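Local coordinates for protein adenine phosphoribosyltransferase (Giardia intestinalis, PDB 1L1Q) that catalyses the reversible transfer of a phosphoribosyl group from phosphoribosyl pyrophosphate to adenine, giving AMP and pyrophosphate, at residues D91-T96 / E141-K146. Sequence-based numbering, arbitrary orientation.
Sequences DVCKCT and ETAGVK
Cys93, Thr142 and Ala143 meet with no side-chain ring, amide, carboxylate or guanidinium group taking part, leaving a small patch of sulfur, methylene and methyl surface with one hydroxyl beside it. Cys93 points from its strand toward the helix end and touches it with two different atoms. Its SG approaches Ala143 alongside the backbone, 4.1 Å from Ala143 CA and 4.3 Å from Ala143 CB, a loose apolar contact. With chi1 at -73°, the sulfur lies beside its own backbone N and opposite the carbonyl carbon, which directs it to Ala143, while the methylene CB of Cys93 packs against the hydroxyl oxygen Thr142 OG1 at 3.9 Å. A chi1 of 59° tucks OG1 back over its own backbone, where it hydrogen-bonds to Leu139 O. Just beyond, Gly144 adopts positive phi (114°) in a Schellman motif, one of whose two bonds back into the last turn is Gly144 N to Glu141 O, 3.0 Å. Only about 100 Å² is buried: this is plain surface packing of the C-terminal end of helix 131-142 against strand 92-99 of the mixed sheet. Cys93 and Cys95 both pack on Leu139, extending the contact along the helix; strand 92-99 pairs antiparallel with strand 105-110 through Cys93-Val109 and Cys95-Ile107 backbone bonds, while the buried side chain of Val145 packs against Ile150 of strand 150-154.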
loop_
_atom_site.group_PDB
_atom_site.type_symbol
_atom_site.label_atom_id
_atom_site.label_comp_id
_atom_site.label_asym_id
_atom_site.label_seq_id
_atom_site.Cartn_x
_atom_site.Cartn_y
_atom_site.Cartn_z
ATOM N N ASP A 91 0.300 9.066 18.935
ATOM C CA ASP A 91 0.092 10.499 18.739
ATOM C C ASP A 91 0.029 10.831 17.259
ATOM O O ASP A 91 0.887 10.412 16.482
ATOM C CB ASP A 91 1.210 11.300 19.411
ATOM C CG ASP A 91 1.219 11.126 20.917
ATOM O OD1 ASP A 91 0.127 11.100 21.515
ATOM O OD2 ASP A 91 2.311 11.024 21.506
ATOM N N VAL A 92 -0.978 11.611 16.878
ATOM C CA VAL A 92 -1.184 11.947 15.485
ATOM C C VAL A 92 -1.570 13.402 15.218
ATOM O O VAL A 92 -2.097 14.090 16.092
ATOM C CB VAL A 92 -2.291 11.033 14.914
ATOM C CG1 VAL A 92 -2.707 11.497 13.554
ATOM C CG2 VAL A 92 -1.806 9.596 14.869
ATOM N N CYS A 93 -1.279 13.867 14.004
ATOM C CA CYS A 93 -1.649 15.212 13.572
ATOM C C CYS A 93 -2.815 14.967 12.624
ATOM O O CYS A 93 -2.796 14.009 11.852
ATOM C CB CYS A 93 -0.502 15.896 12.820
ATOM S SG CYS A 93 0.879 16.432 13.865
ATOM N N LYS A 94 -3.832 15.820 12.678
ATOM C CA LYS A 94 -5.006 15.635 11.829
ATOM C C LYS A 94 -5.390 16.853 10.999
ATOM O O LYS A 94 -4.955 17.969 11.273
ATOM C CB LYS A 94 -6.202 15.205 12.686
ATOM C CG LYS A 94 -6.377 16.017 13.960
ATOM C CD LYS A 94 -5.470 15.517 15.085
ATOM C CE LYS A 94 -5.465 16.463 16.289
ATOM N NZ LYS A 94 -4.829 17.779 15.972
ATOM N N CYS A 95 -6.208 16.616 9.976
ATOM C CA CYS A 95 -6.687 17.667 9.080
ATOM C C CYS A 95 -7.901 17.136 8.316
ATOM O O CYS A 95 -7.945 15.959 7.961
ATOM C CB CYS A 95 -5.580 18.072 8.104
ATOM S SG CYS A 95 -6.011 19.413 6.964
ATOM N N THR A 96 -8.886 18.000 8.076
ATOM C CA THR A 96 -10.108 17.611 7.362
ATOM C C THR A 96 -10.228 18.288 5.989
ATOM O O THR A 96 -10.037 19.501 5.871
ATOM C CB THR A 96 -11.350 17.942 8.210
ATOM O OG1 THR A 96 -10.945 18.640 9.396
ATOM C CG2 THR A 96 -12.071 16.667 8.614
ATOM N N GLU A 141 3.272 19.876 7.049
ATOM C CA GLU A 141 3.762 21.120 7.617
ATOM C C GLU A 141 3.418 21.251 9.103
ATOM O O GLU A 141 4.232 21.747 9.887
ATOM C CB GLU A 141 3.241 22.303 6.793
ATOM C CG GLU A 141 3.831 22.303 5.383
ATOM C CD GLU A 141 3.255 23.367 4.454
ATOM O OE1 GLU A 141 3.847 23.580 3.370
ATOM O OE2 GLU A 141 2.222 23.983 4.793
ATOM N N THR A 142 2.237 20.792 9.508
ATOM C CA THR A 142 1.879 20.876 10.919
ATOM C C THR A 142 2.783 19.957 11.741
ATOM O O THR A 142 3.059 20.234 12.908
ATOM C CB THR A 142 0.414 20.491 11.171
ATOM O OG1 THR A 142 0.192 19.155 10.722
ATOM C CG2 THR A 142 -0.523 21.431 10.423
ATOM N N ALA A 143 3.251 18.871 11.120
ATOM C CA ALA A 143 4.140 17.911 11.783
ATOM C C ALA A 143 5.562 18.453 11.863
ATOM O O ALA A 143 6.445 17.842 12.494
ATOM C CB ALA A 143 4.140 16.582 11.030
ATOM N N GLY A 144 5.796 19.586 11.207
ATOM C CA GLY A 144 7.111 20.195 11.263
ATOM C C GLY A 144 7.920 20.253 9.981
ATOM O O GLY A 144 9.003 20.848 9.975
ATOM N N VAL A 145 7.428 19.651 8.900
ATOM C CA VAL A 145 8.181 19.683 7.645
ATOM C C VAL A 145 8.131 21.087 7.054
ATOM O O VAL A 145 7.068 21.712 7.026
ATOM C CB VAL A 145 7.608 18.689 6.608
ATOM C CG1 VAL A 145 8.460 18.697 5.343
ATOM C CG2 VAL A 145 7.553 17.288 7.203
ATOM N N LYS A 146 9.273 21.579 6.579
ATOM C CA LYS A 146 9.330 22.917 5.998
ATOM C C LYS A 146 8.722 22.969 4.597
ATOM O O LYS A 146 8.935 22.071 3.781
ATOM C CB LYS A 146 10.780 23.404 5.955
ATOM C CG LYS A 146 11.442 23.493 7.311
ATOM C CD LYS A 146 12.896 23.901 7.156
ATOM C CE LYS A 146 13.641 23.943 8.481
ATOM N NZ LYS A 146 15.096 24.208 8.248
#